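Local coordinates for ethanolamine kinase Pv091845 (Plasmodium vivax, PDB 2QG7), which probably phosphorylates ethanolamine, the first step of phosphatidylethanolamine synthesis from ethanolamine, as a member of the choline/ethanolamine kinase family, at residues D[53-56]-D[57-60]; D[85-88]-D[89-93]; D[279-282]-D[283-287]; D[404-407]-D[408-411]. One frame throughout, in Å; residues are numbered along the deposited sequence.

Contact 1: residues D[53-56]-D[57-60]; sequences TESN and LRIL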
ATOM      1  N   THR D  53      -3.774 -27.707 -21.591  1.00 67.81           N
ATOM      2  CA  THR D  53      -3.170 -28.926 -21.084  1.00 67.01           C
ATOM      3  C   THR D  53      -2.149 -29.480 -22.054  1.00 66.13           C
ATOM      4  O   THR D  53      -2.180 -29.144 -23.223  1.00 66.13           O
ATOM      5  CB  THR D  53      -4.276 -29.960 -20.837  1.00 66.84           C
ATOM      6  OG1 THR D  53      -5.156 -29.401 -19.837  1.00 67.52           O
ATOM      7  CG2 THR D  53      -3.700 -31.302 -20.306  1.00 69.67           C
ATOM      8  N   GLU D  54      -1.239 -30.318 -21.554  1.00 65.60           N
ATOM      9  CA  GLU D  54      -0.317 -31.072 -22.380  1.00 65.38           C
ATOM     10  C   GLU D  54      -1.035 -32.023 -23.361  1.00 65.49           C
ATOM     11  O   GLU D  54      -0.563 -32.237 -24.496  1.00 65.56           O
ATOM     12  CB  GLU D  54       0.636 -31.857 -21.491  1.00 65.85           C
ATOM     13  CG  GLU D  54       1.777 -32.538 -22.260  1.00 67.65           C
ATOM     14  CD  GLU D  54       2.631 -33.461 -21.396  1.00 70.49           C
ATOM     15  OE1 GLU D  54       3.294 -34.345 -21.994  1.00 71.00           O
ATOM     16  OE2 GLU D  54       2.655 -33.306 -20.140  1.00 71.12           O
ATOM     17  N   SER D  55      -2.167 -32.587 -22.918  1.00 64.70           N
ATOM     18  CA  SER D  55      -3.001 -33.441 -23.763  1.00 63.57           C
ATOM     19  C   SER D  55      -3.835 -32.636 -24.767  1.00 63.37           C
ATOM     20  O   SER D  55      -4.208 -33.170 -25.816  1.00 63.27           O
ATOM     21  CB  SER D  55      -3.917 -34.320 -22.907  1.00 63.31           C
ATOM     22  OG  SER D  55      -3.169 -35.339 -22.222  1.00 63.13           O
ATOM     23  N   ASN D  56      -4.145 -31.368 -24.447  1.00 62.64           N
ATOM     24  CA  ASN D  56      -4.729 -30.472 -25.443  1.00 61.92           C
ATOM     25  C   ASN D  56      -3.824 -30.360 -26.664  1.00 61.80           C
ATOM     26  O   ASN D  56      -4.303 -30.382 -27.808  1.00 61.82           O
ATOM     27  CB  ASN D  56      -4.993 -29.068 -24.888  1.00 61.78           C
ATOM     28  CG  ASN D  56      -6.097 -29.021 -23.830  1.00 62.53           C
ATOM     29  OD1 ASN D  56      -6.189 -28.038 -23.085  1.00 62.54           O
ATOM     30  ND2 ASN D  56      -6.946 -30.058 -23.766  1.00 61.25           N
ATOM     31  N   LEU D  57      -2.517 -30.260 -26.416  1.00 61.66           N
ATOM     32  CA  LEU D  57      -1.524 -29.971 -27.471  1.00 62.00           C
ATOM     33  C   LEU D  57      -0.827 -31.208 -28.050  1.00 62.46           C
ATOM     34  O   LEU D  57       0.168 -31.101 -28.769  1.00 62.38           O
ATOM     35  CB  LEU D  57      -0.469 -28.952 -26.959  1.00 61.75           C
ATOM     36  CG  LEU D  57      -0.923 -27.591 -26.405  1.00 60.23           C
ATOM     37  CD1 LEU D  57       0.246 -26.805 -25.865  1.00 57.24           C
ATOM     38  CD2 LEU D  57      -1.718 -26.761 -27.443  1.00 59.56           C
ATOM     39  N   ARG D  58      -1.363 -32.383 -27.750  1.00 63.45           N
ATOM     40  CA  ARG D  58      -0.728 -33.633 -28.131  1.00 63.45           C
ATOM     41  C   ARG D  58      -0.924 -33.914 -29.620  1.00 63.34           C
ATOM     42  O   ARG D  58      -2.031 -33.798 -30.151  1.00 63.63           O
ATOM     43  CB  ARG D  58      -1.276 -34.776 -27.259  1.00 63.75           C
ATOM     44  CG  ARG D  58      -0.280 -35.886 -27.032  1.00 64.27           C
ATOM     45  CD  ARG D  58      -0.471 -36.552 -25.678  1.00 66.83           C
ATOM     46  NE  ARG D  58       0.820 -37.038 -25.167  1.00 67.70           N
ATOM     47  CZ  ARG D  58       1.134 -37.141 -23.876  1.00 68.73           C
ATOM     48  NH1 ARG D  58       2.350 -37.571 -23.542  1.00 71.69           N
ATOM     49  NH2 ARG D  58       0.251 -36.814 -22.921  1.00 67.26           N
ATOM     50  N   ILE D  59       0.163 -34.269 -30.291  1.00 63.43           N
ATOM     51  CA  ILE D  59       0.109 -34.700 -31.685  1.00 63.47           C
ATOM     52  C   ILE D  59       0.420 -36.217 -31.757  1.00 63.53           C
ATOM     53  O   ILE D  59       1.519 -36.665 -31.393  1.00 63.67           O
ATOM     54  CB  ILE D  59       1.066 -33.866 -32.585  1.00 63.25           C
ATOM     55  CG1 ILE D  59       0.614 -32.415 -32.629  1.00 63.81           C
ATOM     56  CG2 ILE D  59       1.120 -34.423 -34.025  1.00 63.81           C
ATOM     57  CD1 ILE D  59       1.612 -31.491 -33.263  1.00 63.79           C
ATOM     58  N   LEU D  60      -0.561 -36.991 -32.224  1.00 63.15           N
ATOM     59  CA  LEU D  60      -0.468 -38.452 -32.246  1.00 63.14           C
ATOM     60  C   LEU D  60       0.246 -38.962 -33.492  1.00 64.35           C
ATOM     61  O   LEU D  60       0.416 -38.222 -34.477  1.00 63.94           O
ATOM     62  CB  LEU D  60      -1.848 -39.111 -32.068  1.00 62.00           C
ATOM     63  CG  LEU D  60      -2.678 -38.477 -30.931  1.00 59.20           C
ATOM     64  CD1 LEU D  60      -4.161 -38.813 -31.049  1.00 58.13           C
ATOM     65  CD2 LEU D  60      -2.147 -38.855 -29.579  1.00 56.78           C
TER
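Glu54 and Arg58 face each other across a single helix-like turn in the loop that precedes helix 65-75. Residues 54-56 have helical backbone angles, yet the turn is held loosely: the N-H of Leu57 is shared between Thr53 O and Glu54 O, each a weak bond of 3.4 Å. Glu54 CG stands anti to the backbone N (chi1 -172°) and the chain runs on extended, which carries the carboxylate over one face of the Arg58 guanidinium. OE1 of Glu54 lies 3.7 Å from NH1 of Arg58 and well out of the guanidinium plane, with the two flat groups inclined by 31°. The evidence is therefore for a long ion pair of charges alone, with no N-H directed at the oxygen. Ser55 OG approaches the same guanidinium at its edge, 3.8 Å from Arg58 NH2. Leu57, the buried residue here, takes its side chain to Thr86 of helix 84-98, and Glu54 OE1 has a second, weak ionic partner in Lys85. The Asn56 side chain folds back to the start of the turn, where Thr53 N donates to Asn56 OD1 at 2.9 Å from above the carbonyl plane.

Contact 2: residues D[85-88]-D[89-93]; sequences KTLY and IYCKY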
ATOM      1  N   LYS D  85       6.021 -26.977 -19.175  1.00 67.88           N
ATOM      2  CA  LYS D  85       6.270 -27.942 -20.244  1.00 67.53           C
ATOM      3  C   LYS D  85       5.229 -27.830 -21.374  1.00 66.78           C
ATOM      4  O   LYS D  85       5.548 -28.009 -22.577  1.00 66.55           O
ATOM      5  CB  LYS D  85       6.269 -29.364 -19.670  1.00 68.07           C
ATOM      6  CG  LYS D  85       6.540 -30.445 -20.715  1.00 69.27           C
ATOM      7  CD  LYS D  85       6.376 -31.823 -20.130  1.00 71.53           C
ATOM      8  CE  LYS D  85       6.430 -32.865 -21.284  1.00 74.86           C
ATOM      9  NZ  LYS D  85       6.550 -34.289 -20.674  1.00 77.06           N
ATOM     10  N   THR D  86       3.985 -27.559 -20.974  1.00 65.43           N
ATOM     11  CA  THR D  86       2.897 -27.289 -21.909  1.00 64.04           C
ATOM     12  C   THR D  86       3.159 -25.984 -22.704  1.00 62.85           C
ATOM     13  O   THR D  86       2.903 -25.928 -23.908  1.00 62.06           O
ATOM     14  CB  THR D  86       1.509 -27.269 -21.194  1.00 64.21           C
ATOM     15  OG1 THR D  86       1.379 -28.428 -20.363  1.00 63.27           O
ATOM     16  CG2 THR D  86       0.369 -27.284 -22.220  1.00 63.38           C
ATOM     17  N   LEU D  87       3.687 -24.968 -22.019  1.00 61.71           N
ATOM     18  CA  LEU D  87       4.100 -23.695 -22.629  1.00 60.99           C
ATOM     19  C   LEU D  87       5.107 -23.896 -23.758  1.00 60.60           C
ATOM     20  O   LEU D  87       4.872 -23.460 -24.895  1.00 59.80           O
ATOM     21  CB  LEU D  87       4.692 -22.776 -21.556  1.00 61.02           C
ATOM     22  CG  LEU D  87       5.411 -21.515 -22.026  1.00 60.72           C
ATOM     23  CD1 LEU D  87       4.409 -20.520 -22.656  1.00 61.33           C
ATOM     24  CD2 LEU D  87       6.130 -20.892 -20.861  1.00 59.46           C
ATOM     25  N   TYR D  88       6.202 -24.593 -23.418  1.00 60.76           N
ATOM     26  CA  TYR D  88       7.282 -24.918 -24.334  1.00 60.59           C
ATOM     27  C   TYR D  88       6.836 -25.737 -25.530  1.00 60.53           C
ATOM     28  O   TYR D  88       7.400 -25.590 -26.616  1.00 60.52           O
ATOM     29  CB  TYR D  88       8.429 -25.634 -23.603  1.00 60.74           C
ATOM     30  CG  TYR D  88       9.084 -24.847 -22.492  1.00 62.75           C
ATOM     31  CD1 TYR D  88       9.766 -25.489 -21.468  1.00 66.38           C
ATOM     32  CD2 TYR D  88       9.040 -23.450 -22.463  1.00 66.35           C
ATOM     33  CE1 TYR D  88      10.391 -24.754 -20.430  1.00 66.85           C
ATOM     34  CE2 TYR D  88       9.653 -22.708 -21.428  1.00 66.06           C
ATOM     35  CZ  TYR D  88      10.319 -23.370 -20.425  1.00 66.24           C
ATOM     36  OH  TYR D  88      10.905 -22.639 -19.419  1.00 66.14           O
ATOM     37  N   ILE D  89       5.858 -26.623 -25.335  1.00 60.86           N
ATOM     38  CA  ILE D  89       5.276 -27.380 -26.458  1.00 60.88           C
ATOM     39  C   ILE D  89       4.503 -26.418 -27.383  1.00 61.07           C
ATOM     40  O   ILE D  89       4.612 -26.501 -28.618  1.00 60.82           O
ATOM     41  CB  ILE D  89       4.333 -28.511 -25.963  1.00 61.12           C
ATOM     42  CG1 ILE D  89       5.107 -29.567 -25.169  1.00 62.09           C
ATOM     43  CG2 ILE D  89       3.569 -29.154 -27.122  1.00 60.35           C
ATOM     44  CD1 ILE D  89       4.237 -30.413 -24.234  1.00 60.07           C
ATOM     45  N   TYR D  90       3.733 -25.504 -26.774  1.00 61.23           N
ATOM     46  CA  TYR D  90       3.025 -24.462 -27.521  1.00 61.53           C
ATOM     47  C   TYR D  90       4.022 -23.619 -28.315  1.00 61.26           C
ATOM     48  O   TYR D  90       3.784 -23.268 -29.474  1.00 60.62           O
ATOM     49  CB  TYR D  90       2.152 -23.577 -26.597  1.00 61.50           C
ATOM     50  CG  TYR D  90       1.121 -22.741 -27.378  1.00 61.65           C
ATOM     51  CD1 TYR D  90      -0.064 -23.322 -27.858  1.00 60.52           C
ATOM     52  CD2 TYR D  90       1.356 -21.386 -27.672  1.00 60.28           C
ATOM     53  CE1 TYR D  90      -0.994 -22.586 -28.591  1.00 59.31           C
ATOM     54  CE2 TYR D  90       0.427 -20.638 -28.394  1.00 60.00           C
ATOM     55  CZ  TYR D  90      -0.746 -21.241 -28.850  1.00 60.47           C
ATOM     56  OH  TYR D  90      -1.665 -20.498 -29.569  1.00 58.88           O
ATOM     57  N   CYS D  91       5.151 -23.339 -27.671  1.00 61.79           N
ATOM     58  CA  CYS D  91       6.268 -22.615 -28.272  1.00 62.37           C
ATOM     59  C   CYS D  91       6.947 -23.329 -29.423  1.00 63.01           C
ATOM     60  O   CYS D  91       7.394 -22.675 -30.367  1.00 64.02           O
ATOM     61  CB  CYS D  91       7.288 -22.237 -27.206  1.00 61.48           C
ATOM     62  SG  CYS D  91       6.671 -20.894 -26.198  1.00 62.33           S
ATOM     63  N   LYS D  92       7.043 -24.653 -29.344  1.00 63.71           N
ATOM     64  CA  LYS D  92       7.565 -25.461 -30.445  1.00 64.54           C
ATOM     65  C   LYS D  92       6.704 -25.328 -31.683  1.00 64.37           C
ATOM     66  O   LYS D  92       7.219 -25.381 -32.793  1.00 64.59           O
ATOM     67  CB  LYS D  92       7.597 -26.945 -30.073  1.00 65.23           C
ATOM     68  CG  LYS D  92       8.813 -27.398 -29.299  1.00 67.99           C
ATOM     69  CD  LYS D  92       8.617 -28.828 -28.800  1.00 71.81           C
ATOM     70  CE  LYS D  92       8.904 -29.838 -29.898  1.00 73.15           C
ATOM     71  NZ  LYS D  92       8.874 -31.236 -29.351  1.00 75.30           N
ATOM     72  N   TYR D  93       5.388 -25.221 -31.487  1.00 64.76           N
ATOM     73  CA  TYR D  93       4.428 -25.089 -32.588  1.00 65.00           C
ATOM     74  C   TYR D  93       4.418 -23.679 -33.177  1.00 64.94           C
ATOM     75  O   TYR D  93       4.170 -23.506 -34.380  1.00 64.67           O
ATOM     76  CB  TYR D  93       3.008 -25.454 -32.143  1.00 65.28           C
ATOM     77  CG  TYR D  93       2.834 -26.838 -31.575  1.00 67.12           C
ATOM     78  CD1 TYR D  93       3.678 -27.892 -31.955  1.00 69.48           C
ATOM     79  CD2 TYR D  93       1.797 -27.107 -30.680  1.00 69.58           C
ATOM     80  CE1 TYR D  93       3.519 -29.174 -31.429  1.00 71.65           C
ATOM     81  CE2 TYR D  93       1.624 -28.389 -30.138  1.00 71.70           C
ATOM     82  CZ  TYR D  93       2.491 -29.416 -30.520  1.00 72.59           C
ATOM     83  OH  TYR D  93       2.315 -30.681 -30.008  1.00 73.79           O
TER
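Leu87 and Cys91 meet on the buried side of helix 84-98, one turn apart, with Leu87 CD1 4.2 Å from Cys91 SG. Cys91 N donates to Leu87 O at 2.8 Å, the shortest of the four backbone bonds across the contact. The preceding bond, Tyr90 N to Thr86 O, measures 3.0 Å. Ile89 packs closely too, but against backbone. With CG1 anti to its own carbonyl carbon (chi1 -64°), it lays CG1 3.1 Å and CD1 3.2 Å from Lys85 O, the acceptor of its own N-H. The solvent side is looser. Lys85 is exposed and fully extended; its CG comes only to 4.2 Å from Ile89 CD1, and its NZ leads away to a weak ion pair with Glu54. Lys92 rests CG 3.5 Å from Tyr88 O before its chain bends and leaves, its amine forming a long, weak ion pair with Asp109. Around the helix, Leu87 and Cys91 reach Leu140 and Ile138 of strand 136-141, Tyr88 lies on strand 112-116 with its OH bonded to Ile115 N, Tyr90 OH bonds Leu73 O of helix 65-75, and Tyr93 packs on Ala69 and Leu72 of that helix.

Contact 3: residues D[279-282]-D[283-287]; sequences VESL and CKREN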
ATOM      1  N   VAL D 279      -7.129  18.205 -14.194  1.00 55.56           N
ATOM      2  CA  VAL D 279      -5.760  17.825 -14.517  1.00 55.07           C
ATOM      3  C   VAL D 279      -5.484  18.084 -15.999  1.00 54.26           C
ATOM      4  O   VAL D 279      -4.470  18.721 -16.321  1.00 53.22           O
ATOM      5  CB  VAL D 279      -5.411  16.359 -14.067  1.00 54.82           C
ATOM      6  CG1 VAL D 279      -4.063  15.956 -14.553  1.00 53.50           C
ATOM      7  CG2 VAL D 279      -5.369  16.294 -12.557  1.00 55.85           C
ATOM      8  N   GLU D 280      -6.420  17.643 -16.855  1.00 53.78           N
ATOM      9  CA  GLU D 280      -6.400  17.905 -18.302  1.00 53.85           C
ATOM     10  C   GLU D 280      -6.170  19.356 -18.637  1.00 54.87           C
ATOM     11  O   GLU D 280      -5.307  19.668 -19.462  1.00 55.25           O
ATOM     12  CB  GLU D 280      -7.697  17.460 -18.964  1.00 53.61           C
ATOM     13  CG  GLU D 280      -7.614  17.363 -20.457  1.00 53.10           C
ATOM     14  CD  GLU D 280      -8.794  16.618 -21.046  1.00 56.11           C
ATOM     15  OE1 GLU D 280      -9.565  16.025 -20.258  1.00 56.71           O
ATOM     16  OE2 GLU D 280      -8.978  16.632 -22.293  1.00 56.77           O
ATOM     17  N   SER D 281      -6.948  20.231 -17.995  1.00 55.31           N
ATOM     18  CA  SER D 281      -6.775  21.670 -18.106  1.00 55.43           C
ATOM     19  C   SER D 281      -5.420  22.180 -17.603  1.00 55.26           C
ATOM     20  O   SER D 281      -4.771  23.028 -18.239  1.00 55.54           O
ATOM     21  CB  SER D 281      -7.916  22.371 -17.377  1.00 55.77           C
ATOM     22  OG  SER D 281      -7.795  23.778 -17.499  1.00 57.94           O
ATOM     23  N   LEU D 282      -4.957  21.670 -16.473  1.00 55.28           N
ATOM     24  CA  LEU D 282      -3.696  22.188 -15.951  1.00 55.62           C
ATOM     25  C   LEU D 282      -2.480  21.725 -16.769  1.00 55.39           C
ATOM     26  O   LEU D 282      -1.444  22.383 -16.782  1.00 55.09           O
ATOM     27  CB  LEU D 282      -3.531  21.819 -14.487  1.00 55.50           C
ATOM     28  CG  LEU D 282      -4.271  22.661 -13.471  1.00 56.84           C
ATOM     29  CD1 LEU D 282      -4.457  21.850 -12.218  1.00 58.81           C
ATOM     30  CD2 LEU D 282      -3.469  23.884 -13.144  1.00 58.35           C
ATOM     31  N   CYS D 283      -2.623  20.570 -17.413  1.00 55.25           N
ATOM     32  CA  CYS D 283      -1.567  19.948 -18.182  1.00 54.83           C
ATOM     33  C   CYS D 283      -1.506  20.585 -19.574  1.00 55.13           C
ATOM     34  O   CYS D 283      -0.408  20.836 -20.118  1.00 55.63           O
ATOM     35  CB  CYS D 283      -1.776  18.417 -18.250  1.00 54.43           C
ATOM     36  SG  CYS D 283      -1.266  17.513 -16.724  1.00 53.41           S
ATOM     37  N   LYS D 284      -2.687  20.839 -20.141  1.00 54.77           N
ATOM     38  CA  LYS D 284      -2.811  21.481 -21.438  1.00 54.73           C
ATOM     39  C   LYS D 284      -2.342  22.950 -21.438  1.00 55.69           C
ATOM     40  O   LYS D 284      -1.944  23.478 -22.466  1.00 57.17           O
ATOM     41  CB  LYS D 284      -4.233  21.338 -21.969  1.00 53.68           C
ATOM     42  CG  LYS D 284      -4.536  19.948 -22.498  1.00 52.38           C
ATOM     43  CD  LYS D 284      -5.922  19.919 -23.116  1.00 52.37           C
ATOM     44  CE  LYS D 284      -6.215  18.602 -23.795  1.00 52.81           C
ATOM     45  NZ  LYS D 284      -7.655  18.513 -24.180  1.00 52.11           N
ATOM     46  N   ARG D 285      -2.355  23.598 -20.291  1.00 56.68           N
ATOM     47  CA  ARG D 285      -1.939  24.987 -20.197  1.00 58.25           C
ATOM     48  C   ARG D 285      -0.421  25.134 -20.177  1.00 58.16           C
ATOM     49  O   ARG D 285       0.113  26.285 -20.183  1.00 58.56           O
ATOM     50  CB  ARG D 285      -2.558  25.672 -18.961  1.00 59.00           C
ATOM     51  CG  ARG D 285      -1.687  25.607 -17.692  1.00 62.09           C
ATOM     52  CD  ARG D 285      -2.201  26.575 -16.624  1.00 68.28           C
ATOM     53  NE  ARG D 285      -3.412  26.074 -15.965  1.00 73.77           N
ATOM     54  CZ  ARG D 285      -4.648  26.546 -16.170  1.00 75.13           C
ATOM     55  NH1 ARG D 285      -5.679  26.003 -15.510  1.00 74.75           N
ATOM     56  NH2 ARG D 285      -4.854  27.554 -17.023  1.00 75.69           N
ATOM     57  N   GLU D 286       0.273  23.983 -20.124  1.00 57.37           N
ATOM     58  CA  GLU D 286       1.740  23.977 -20.174  1.00 56.39           C
ATOM     59  C   GLU D 286       2.241  23.908 -21.620  1.00 55.28           C
ATOM     60  O   GLU D 286       3.404  24.117 -21.847  1.00 54.80           O
ATOM     61  CB  GLU D 286       2.330  22.830 -19.341  1.00 56.53           C
ATOM     62  CG  GLU D 286       1.996  22.832 -17.882  1.00 57.50           C
ATOM     63  CD  GLU D 286       2.671  23.938 -17.084  1.00 59.83           C
ATOM     64  OE1 GLU D 286       2.171  24.212 -15.970  1.00 61.30           O
ATOM     65  OE2 GLU D 286       3.695  24.535 -17.534  1.00 63.09           O
ATOM     66  N   ASN D 287       1.336  23.651 -22.574  1.00 55.61           N
ATOM     67  CA  ASN D 287       1.650  23.440 -24.004  1.00 56.59           C
ATOM     68  C   ASN D 287       2.926  22.589 -24.199  1.00 55.96           C
ATOM     69  O   ASN D 287       4.040  23.115 -24.507  1.00 55.94           O
ATOM     70  CB  ASN D 287       1.733  24.755 -24.810  1.00 57.24           C
ATOM     71  CG  ASN D 287       0.346  25.315 -25.186  1.00 62.05           C
ATOM     72  OD1 ASN D 287      -0.414  25.814 -24.314  1.00 64.77           O
ATOM     73  ND2 ASN D 287       0.029  25.289 -26.503  1.00 63.94           N
TER
HETATM   74  O   HOH W   1      -0.172  24.135 -14.817  1.00 55.58           O
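Val279 and Cys283 open the contact in the last turns of helix 269-284: Val279 CG1 stands 3.9 Å from Cys283 SG, where Cys283 N also meets Val279 O at 2.8 Å. Both side chains are buried, Val279 against Ile415 and Ile419 of helix 413-430. Glu280 comes next and lies alongside Lys284, the two chains pointing the same way. Each is extended beyond CG, and they join in a salt bridge in which Glu280 OE2 offers its anti lone pair to Lys284 NZ, 3.0 Å away; the other oxygen, OE1, accepts from Trp241 NE1, while Lys284 also makes a cation-pi contact with Trp237. Ser281 follows; its O receives a weak bond from Arg285 N and lies over one face of the Arg285 guanidinium, offset toward the rim. Leu282 runs beside Arg285, with Leu282 CD2 3.6 Å from Arg285 NE at the guanidinium edge, and touches Phe257 of the second subunit. Leu282 O is met by a water at 2.9 Å, which also donates to Glu286 OE1 at 2.6 Å and thereby links the two residues. With both its carboxylate oxygens engaged, Glu280 is probably held as an anion.

Contact 4: residues D[404-407]-D[408-411]; sequences NQLI and REIQ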
ATOM      1  N   ASN D 404      15.085  24.593 -16.747  1.00 56.96           N
ATOM      2  CA  ASN D 404      14.037  25.020 -15.783  1.00 56.06           C
ATOM      3  C   ASN D 404      12.634  25.164 -16.383  1.00 55.71           C
ATOM      4  O   ASN D 404      11.622  25.051 -15.713  1.00 55.99           O
ATOM      5  CB  ASN D 404      14.441  26.313 -15.082  1.00 55.09           C
ATOM      6  CG  ASN D 404      15.492  26.088 -14.043  1.00 55.92           C
ATOM      7  OD1 ASN D 404      15.843  24.959 -13.740  1.00 59.82           O
ATOM      8  ND2 ASN D 404      16.002  27.156 -13.469  1.00 58.58           N
ATOM      9  N   GLN D 405      12.581  25.389 -17.668  1.00 55.76           N
ATOM     10  CA  GLN D 405      11.322  25.650 -18.290  1.00 56.47           C
ATOM     11  C   GLN D 405      10.637  24.317 -18.577  1.00 56.30           C
ATOM     12  O   GLN D 405       9.387  24.241 -18.616  1.00 56.99           O
ATOM     13  CB  GLN D 405      11.600  26.423 -19.577  1.00 56.81           C
ATOM     14  CG  GLN D 405      10.404  27.049 -20.204  1.00 61.17           C
ATOM     15  CD  GLN D 405      10.746  28.298 -21.003  1.00 66.33           C
ATOM     16  OE1 GLN D 405      11.967  28.611 -21.263  1.00 67.59           O
ATOM     17  NE2 GLN D 405       9.652  29.027 -21.410  1.00 68.12           N
ATOM     18  N   LEU D 406      11.442  23.274 -18.817  1.00 54.51           N
ATOM     19  CA  LEU D 406      10.877  21.945 -18.995  1.00 53.64           C
ATOM     20  C   LEU D 406      10.567  21.293 -17.613  1.00 52.96           C
ATOM     21  O   LEU D 406       9.614  20.517 -17.491  1.00 52.58           O
ATOM     22  CB  LEU D 406      11.756  21.061 -19.901  1.00 52.99           C
ATOM     23  CG  LEU D 406      11.346  19.606 -20.206  1.00 51.04           C
ATOM     24  CD1 LEU D 406       9.878  19.413 -20.723  1.00 52.54           C
ATOM     25  CD2 LEU D 406      12.306  18.986 -21.189  1.00 51.29           C
ATOM     26  N   ILE D 407      11.364  21.638 -16.600  1.00 52.39           N
ATOM     27  CA  ILE D 407      11.036  21.334 -15.205  1.00 53.44           C
ATOM     28  C   ILE D 407       9.591  21.761 -14.813  1.00 54.34           C
ATOM     29  O   ILE D 407       8.812  20.933 -14.343  1.00 55.01           O
ATOM     30  CB  ILE D 407      12.104  21.887 -14.224  1.00 52.24           C
ATOM     31  CG1 ILE D 407      13.432  21.153 -14.412  1.00 51.67           C
ATOM     32  CG2 ILE D 407      11.667  21.698 -12.814  1.00 52.31           C
ATOM     33  CD1 ILE D 407      14.538  21.600 -13.402  1.00 51.07           C
ATOM     34  N   ARG D 408       9.235  23.018 -15.072  1.00 54.85           N
ATOM     35  CA  ARG D 408       7.894  23.526 -14.856  1.00 55.89           C
ATOM     36  C   ARG D 408       6.821  22.762 -15.628  1.00 55.21           C
ATOM     37  O   ARG D 408       5.698  22.580 -15.133  1.00 55.30           O
ATOM     38  CB  ARG D 408       7.825  25.020 -15.276  1.00 57.41           C
ATOM     39  CG  ARG D 408       8.531  26.020 -14.336  1.00 61.42           C
ATOM     40  CD  ARG D 408       7.528  26.685 -13.392  1.00 68.78           C
ATOM     41  NE  ARG D 408       6.560  27.539 -14.116  1.00 72.38           N
ATOM     42  CZ  ARG D 408       5.707  28.383 -13.518  1.00 73.54           C
ATOM     43  NH1 ARG D 408       4.872  29.115 -14.256  1.00 70.98           N
ATOM     44  NH2 ARG D 408       5.681  28.498 -12.178  1.00 73.48           N
ATOM     45  N   GLU D 409       7.156  22.386 -16.867  1.00 54.55           N
ATOM     46  CA  GLU D 409       6.216  21.783 -17.811  1.00 53.12           C
ATOM     47  C   GLU D 409       5.752  20.393 -17.377  1.00 52.54           C
ATOM     48  O   GLU D 409       4.616  19.990 -17.668  1.00 52.47           O
ATOM     49  CB  GLU D 409       6.888  21.693 -19.170  1.00 53.18           C
ATOM     50  CG  GLU D 409       5.952  21.468 -20.342  1.00 55.47           C
ATOM     51  CD  GLU D 409       6.759  21.258 -21.645  1.00 59.94           C
ATOM     52  OE1 GLU D 409       7.413  22.240 -22.092  1.00 61.44           O
ATOM     53  OE2 GLU D 409       6.720  20.140 -22.242  1.00 62.42           O
ATOM     54  N   ILE D 410       6.642  19.653 -16.700  1.00 52.29           N
ATOM     55  CA  ILE D 410       6.386  18.226 -16.399  1.00 51.95           C
ATOM     56  C   ILE D 410       5.574  18.058 -15.115  1.00 52.02           C
ATOM     57  O   ILE D 410       5.027  16.983 -14.841  1.00 52.38           O
ATOM     58  CB  ILE D 410       7.684  17.356 -16.314  1.00 50.78           C
ATOM     59  CG1 ILE D 410       8.586  17.806 -15.163  1.00 50.59           C
ATOM     60  CG2 ILE D 410       8.426  17.375 -17.638  1.00 50.00           C
ATOM     61  CD1 ILE D 410       9.585  16.753 -14.704  1.00 47.26           C
ATOM     62  N   GLN D 411       5.470  19.153 -14.371  1.00 51.91           N
ATOM     63  CA  GLN D 411       5.054  19.165 -12.961  1.00 51.29           C
ATOM     64  C   GLN D 411       3.589  18.703 -12.714  1.00 49.92           C
ATOM     65  O   GLN D 411       3.350  17.879 -11.850  1.00 50.54           O
ATOM     66  CB  GLN D 411       5.388  20.544 -12.357  1.00 51.53           C
ATOM     67  CG  GLN D 411       5.994  20.496 -11.012  1.00 50.85           C
ATOM     68  CD  GLN D 411       7.296  19.790 -10.960  1.00 50.38           C
ATOM     69  OE1 GLN D 411       7.597  19.066  -9.996  1.00 48.48           O
ATOM     70  NE2 GLN D 411       8.118  20.024 -11.971  1.00 55.96           N
TER
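Residues 404-410 are the later part of helix 400-410, and the backbone bonds weaken along the sequence: Arg408 N to Asn404 O is nearly straight at 3.2 Å (166° at the hydrogen), whereas Glu409 N to Gln405 O is weak at 3.4 Å, and Ile410 N divides weakly between Leu406 O and Ile407 O. Leu406 meets two residues of the next turn. Its CG is anti to the backbone N (chi1 179°); the Leu406 and Glu409 side chains cross at a slant, with Leu406 CD1 3.6 Å from Glu409 OE2, and the same methyl lies 4.0 Å from Ile410 CG2. Glu409 is buried, but its charge is answered elsewhere: OE2 forms a salt bridge with Arg360 NE and a hydrogen bond with Ser288 OG. Ile410 places CG1 between its own backbone N and carbonyl carbon (chi1 64°), bringing that methylene to 3.2 Å from Ile407 O. Gln411 lies side by side with Ile407, and its NE2 comes 2.6 Å from Ile407 O, a weak bond whose shortness makes its detail doubtful. Leu406 and Ile410 face helix 360-369, through Arg360, Ala361 and Phe368, and Ile407 lies on Glu387 of helix 384-395. The whole is a weakly bonded final stretch of helix 400-410, packed against helices 360-369 and 384-395 in the choline/ethanolamine kinase fold.

How the contacts relate
The four contacts form two pairs on opposite sides of the chain's centre. Contacts 1 and 2 have centres 10 Å apart and touch directly: Leu57 O lies 2.5 Å from Tyr93 OH, a probable hydrogen bond, and Thr53 O packs 3.3 Å from Thr86 CG2, joining the loop 53-60 to helix 84-98. Contacts 3 and 4, centres 12 Å apart, meet where the turn after helix 269-284 comes against helix 400-410, with Glu286 OE2 3.7 Å from Arg408 O. Between the pairs the gap is wide: contacts 2 and 3 have centres 48 Å apart and nearest atoms about 38 Å apart. Contacts 3 and 4 both belong to the choline/ethanolamine kinase part of the chain.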